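Local coordinates for protein pectate lyase (PDB 5AMV) that cleaves the alpha-1,4-linked polygalacturonate of pectin by calcium-dependent elimination, releasing oligosaccharides with unsaturated ends, at residues A[338-350]-A[358-370]. Numbering follows the deposited sequence. Where two conformers were deposited one is given.
With ADA (alpha-D-galactopyranuronic acid), chain B.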
loop_
_atom_site.group_PDB
_atom_site.type_symbol
_atom_site.label_atom_id
_atom_site.label_comp_id
_atom_site.label_asym_id
_atom_site.label_seq_id
_atom_site.Cartn_x
_atom_site.Cartn_y
_atom_site.Cartn_z
ATOM N N VAL A 338 -14.656 -7.103 -10.712
ATOM C CA VAL A 338 -14.066 -7.524 -11.997
ATOM C C VAL A 338 -13.973 -6.341 -12.960
ATOM O O VAL A 338 -14.961 -5.626 -13.214
ATOM C CB VAL A 338 -14.893 -8.675 -12.637
ATOM C CG1 VAL A 338 -14.140 -9.153 -13.875
ATOM C CG2 VAL A 338 -15.076 -9.848 -11.632
ATOM N N PHE A 339 -12.766 -6.099 -13.460
ATOM C CA PHE A 339 -12.521 -5.002 -14.411
ATOM C C PHE A 339 -12.265 -5.598 -15.810
ATOM O O PHE A 339 -12.026 -6.791 -15.931
ATOM C CB PHE A 339 -11.336 -4.168 -13.917
ATOM C CG PHE A 339 -11.545 -3.604 -12.538
ATOM C CD1 PHE A 339 -12.348 -2.470 -12.360
ATOM C CD2 PHE A 339 -11.013 -4.247 -11.402
ATOM C CE1 PHE A 339 -12.601 -1.925 -11.081
ATOM C CE2 PHE A 339 -11.253 -3.713 -10.110
ATOM C CZ PHE A 339 -12.052 -2.545 -9.940
ATOM N N SER A 340 -12.348 -4.761 -16.844
ATOM C CA SER A 340 -12.100 -5.213 -18.218
ATOM C C SER A 340 -10.698 -5.838 -18.305
ATOM O O SER A 340 -9.718 -5.308 -17.748
ATOM C CB SER A 340 -12.270 -4.054 -19.209
ATOM O OG SER A 340 -12.162 -4.498 -20.556
ATOM N N GLY A 341 -10.623 -6.988 -18.971
ATOM C CA GLY A 341 -9.376 -7.733 -19.082
ATOM C C GLY A 341 -9.253 -8.712 -17.924
ATOM O O GLY A 341 -8.454 -9.637 -17.964
ATOM N N GLY A 342 -10.060 -8.512 -16.882
ATOM C CA GLY A 342 -10.075 -9.469 -15.767
ATOM C C GLY A 342 -10.964 -10.666 -16.069
ATOM O O GLY A 342 -12.189 -10.540 -16.193
ATOM N N THR A 343 -10.357 -11.822 -16.240
ATOM C CA THR A 343 -11.118 -12.990 -16.682
ATOM C C THR A 343 -11.022 -14.234 -15.789
ATOM O O THR A 343 -11.747 -15.209 -15.998
ATOM C CB THR A 343 -10.697 -13.386 -18.117
ATOM O OG1 THR A 343 -9.363 -13.930 -18.100
ATOM C CG2 THR A 343 -10.759 -12.193 -19.044
ATOM N N ALA A 344 -10.110 -14.237 -14.811
ATOM C CA ALA A 344 -9.780 -15.459 -14.118
ATOM C C ALA A 344 -9.452 -15.174 -12.643
ATOM O O ALA A 344 -8.866 -14.138 -12.327
ATOM C CB ALA A 344 -8.580 -16.129 -14.772
ATOM N N LEU A 345 -9.840 -16.111 -11.790
ATOM C CA LEU A 345 -9.531 -16.053 -10.358
ATOM C C LEU A 345 -9.575 -17.482 -9.848
ATOM O O LEU A 345 -10.597 -18.188 -10.017
ATOM C CB LEU A 345 -10.516 -15.164 -9.591
ATOM C CG LEU A 345 -10.531 -15.270 -8.054
ATOM C CD1 LEU A 345 -9.193 -14.691 -7.456
ATOM C CD2 LEU A 345 -11.734 -14.541 -7.509
ATOM N N TYR A 346 -8.478 -17.932 -9.258
ATOM C CA TYR A 346 -8.533 -19.165 -8.490
ATOM C C TYR A 346 -8.858 -18.792 -7.054
ATOM O O TYR A 346 -8.133 -18.013 -6.464
ATOM C CB TYR A 346 -7.183 -19.911 -8.507
ATOM C CG TYR A 346 -7.183 -21.213 -7.736
ATOM C CD1 TYR A 346 -7.069 -21.242 -6.343
ATOM C CD2 TYR A 346 -7.338 -22.427 -8.399
ATOM C CE1 TYR A 346 -7.119 -22.440 -5.645
ATOM C CE2 TYR A 346 -7.361 -23.622 -7.718
ATOM C CZ TYR A 346 -7.255 -23.633 -6.350
ATOM O OH TYR A 346 -7.314 -24.827 -5.675
ATOM N N ASP A 347 -9.923 -19.351 -6.491
ATOM C CA ASP A 347 -10.097 -19.246 -5.045
ATOM C C ASP A 347 -10.650 -20.538 -4.466
ATOM O O ASP A 347 -11.562 -21.162 -5.023
ATOM C CB ASP A 347 -10.900 -17.986 -4.577
ATOM C CG ASP A 347 -12.374 -18.124 -4.773
ATOM O OD1 ASP A 347 -12.793 -18.178 -5.943
ATOM O OD2 ASP A 347 -13.122 -18.161 -3.777
ATOM N N SER A 348 -10.050 -20.929 -3.364
ATOM C CA SER A 348 -10.465 -22.115 -2.629
ATOM C C SER A 348 -10.541 -21.778 -1.140
ATOM O O SER A 348 -9.756 -20.989 -0.619
ATOM C CB SER A 348 -9.522 -23.312 -2.907
ATOM O OG SER A 348 -8.237 -23.197 -2.289
ATOM N N GLY A 349 -11.484 -22.378 -0.451
ATOM C CA GLY A 349 -11.590 -22.203 0.987
ATOM C C GLY A 349 -12.049 -20.823 1.446
ATOM O O GLY A 349 -11.883 -20.497 2.631
ATOM N N THR A 350 -12.605 -20.023 0.533
ATOM C CA THR A 350 -13.089 -18.692 0.906
ATOM C C THR A 350 -14.308 -18.787 1.832
ATOM O O THR A 350 -15.273 -19.493 1.514
ATOM C CB THR A 350 -13.425 -17.860 -0.363
ATOM O OG1 THR A 350 -12.279 -17.820 -1.218
ATOM C CG2 THR A 350 -13.910 -16.415 0.014
ATOM N N ASN A 358 -17.611 -19.618 -3.299
ATOM C CA ASN A 358 -16.603 -19.574 -4.358
ATOM C C ASN A 358 -16.776 -18.293 -5.114
ATOM O O ASN A 358 -17.681 -18.107 -5.938
ATOM C CB ASN A 358 -16.601 -20.762 -5.322
ATOM C CG ASN A 358 -15.305 -20.813 -6.125
ATOM O OD1 ASN A 358 -15.142 -20.087 -7.112
ATOM N ND2 ASN A 358 -14.342 -21.608 -5.640
ATOM N N ALA A 359 -15.873 -17.367 -4.818
ATOM C CA ALA A 359 -15.978 -16.012 -5.370
ATOM C C ALA A 359 -15.850 -15.964 -6.889
ATOM O O ALA A 359 -16.545 -15.212 -7.576
ATOM C CB ALA A 359 -14.870 -15.119 -4.731
ATOM N N SER A 360 -14.899 -16.745 -7.386
ATOM C CA SER A 360 -14.635 -16.809 -8.815
ATOM C C SER A 360 -15.888 -17.307 -9.569
ATOM O O SER A 360 -16.365 -16.648 -10.473
ATOM C CB SER A 360 -13.499 -17.793 -9.043
ATOM O OG SER A 360 -13.166 -17.808 -10.397
ATOM N N ALA A 361 -16.440 -18.419 -9.090
ATOM C CA ALA A 361 -17.579 -19.059 -9.721
ATOM C C ALA A 361 -18.786 -18.127 -9.660
ATOM O O ALA A 361 -19.569 -18.049 -10.609
ATOM C CB ALA A 361 -17.886 -20.361 -9.010
ATOM N N ALA A 362 -18.925 -17.416 -8.539
ATOM C CA ALA A 362 -20.044 -16.480 -8.324
ATOM C C ALA A 362 -20.037 -15.323 -9.318
ATOM O O ALA A 362 -21.060 -14.627 -9.536
ATOM C CB ALA A 362 -20.043 -15.971 -6.862
ATOM N N ASN A 363 -18.865 -15.113 -9.940
ATOM C CA ASN A 363 -18.691 -14.037 -10.898
ATOM C C ASN A 363 -18.503 -14.550 -12.327
ATOM O O ASN A 363 -18.218 -13.777 -13.223
ATOM C CB ASN A 363 -17.493 -13.162 -10.500
ATOM C CG ASN A 363 -17.854 -12.179 -9.404
ATOM O OD1 ASN A 363 -18.315 -11.084 -9.701
ATOM N ND2 ASN A 363 -17.660 -12.569 -8.143
ATOM N N GLY A 364 -18.673 -15.858 -12.490
ATOM C CA GLY A 364 -18.557 -16.521 -13.786
ATOM C C GLY A 364 -17.163 -16.443 -14.395
ATOM O O GLY A 364 -17.031 -16.431 -15.609
ATOM N N LEU A 365 -16.125 -16.343 -13.563
ATOM C CA LEU A 365 -14.754 -16.211 -14.081
ATOM C C LEU A 365 -14.183 -17.603 -14.319
ATOM O O LEU A 365 -14.773 -18.592 -13.863
ATOM C CB LEU A 365 -13.869 -15.481 -13.049
ATOM C CG LEU A 365 -14.265 -14.032 -12.790
ATOM C CD1 LEU A 365 -13.476 -13.494 -11.605
ATOM C CD2 LEU A 365 -14.047 -13.146 -14.031
ATOM N N SER A 366 -13.054 -17.676 -15.037
ATOM C CA SER A 366 -12.304 -18.918 -15.137
ATOM C C SER A 366 -11.705 -19.279 -13.776
ATOM O O SER A 366 -11.212 -18.394 -13.031
ATOM C CB SER A 366 -11.195 -18.805 -16.188
ATOM O OG SER A 366 -10.303 -19.886 -16.062
ATOM N N SER A 367 -11.756 -20.566 -13.464
ATOM C CA SER A 367 -11.284 -21.081 -12.196
ATOM C C SER A 367 -9.771 -21.232 -12.122
ATOM O O SER A 367 -9.240 -21.506 -11.055
ATOM C CB SER A 367 -11.945 -22.428 -11.901
ATOM O OG SER A 367 -11.515 -23.415 -12.841
ATOM N N SER A 368 -9.085 -21.093 -13.256
ATOM C CA SER A 368 -7.644 -21.270 -13.314
ATOM C C SER A 368 -6.990 -19.956 -13.698
ATOM O O SER A 368 -7.537 -19.206 -14.502
ATOM C CB SER A 368 -7.314 -22.315 -14.375
ATOM O OG SER A 368 -7.744 -21.843 -15.643
ATOM N N VAL A 369 -5.810 -19.692 -13.140
ATOM C CA VAL A 369 -5.069 -18.480 -13.490
ATOM C C VAL A 369 -3.727 -18.841 -14.127
ATOM O O VAL A 369 -2.857 -17.990 -14.262
ATOM C CB VAL A 369 -4.856 -17.553 -12.239
ATOM C CG1 VAL A 369 -6.155 -16.742 -11.946
ATOM C CG2 VAL A 369 -4.381 -18.383 -11.045
ATOM N N GLY A 370 -3.597 -20.103 -14.534
ATOM C CA GLY A 370 -2.474 -20.525 -15.372
ATOM C C GLY A 370 -1.175 -20.779 -14.629
ATOM O O GLY A 370 -0.110 -21.002 -15.269
HETATM C C1 ADA B . -11.813 3.687 -8.709
HETATM C C2 ADA B . -11.293 4.851 -9.569
HETATM C C3 ADA B . -11.543 4.569 -11.053
HETATM C C4 ADA B . -10.898 3.261 -11.479
HETATM C C5 ADA B . -11.442 2.135 -10.607
HETATM C C6 ADA B . -10.601 0.907 -10.875
HETATM O O2 ADA B . -12.061 6.013 -9.226
HETATM O O3 ADA B . -10.975 5.617 -11.851
HETATM O O4 ADA B . -9.478 3.372 -11.253
HETATM O O5 ADA B . -11.291 2.447 -9.192
HETATM O O6B ADA B . -10.008 0.392 -9.888
HETATM O O6A ADA B . -10.488 0.449 -12.058
HETATM O O HOH W 1 -11.218 -21.529 -8.359
#
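Asp347, on strand 346-348 at one end of the parallel beta-helix, turns its carboxylate onto the first turn of the short helix 359-362. Its chi1 of 77° sets CG between backbone N and carbonyl carbon, and both oxygens meet backbone N-H groups on their syn sides: Asp347 OD1 takes Ser360 N (2.9 Å), 33° out of the carboxylate plane, and Asp347 OD2 takes Ala359 N (3.0 Å), 20° out. The anti lone pair of Asp347 OD2 accepts from Thr350 OG1, 2.7 Å away. With an alanine here, both helix N-H groups and the Thr350 hydroxyl would probably lose these acceptors. Asn358 caps the same turn, its OD1 accepting from Ala361 N. Ser360, small enough to bring its hydroxyl against the backbone of Leu345, donates from OG to Leu345 O (2.6 Å). Leu345 CB packs on Leu365 CD1, and both leucines touch Ile336. Ala344 and Ser366 form a single beta bridge, made by Leu345 N to Ser366 O (2.9 Å) and Ser366 N to Thr343 O. Ser367 and Ser368 are looser and exposed: a water accepts from Asp347 N and donates weakly to Ser367 O. A buried acid facing N-terminal amides is probably stabilised as an anion, which holds the short helix against strand 346-348.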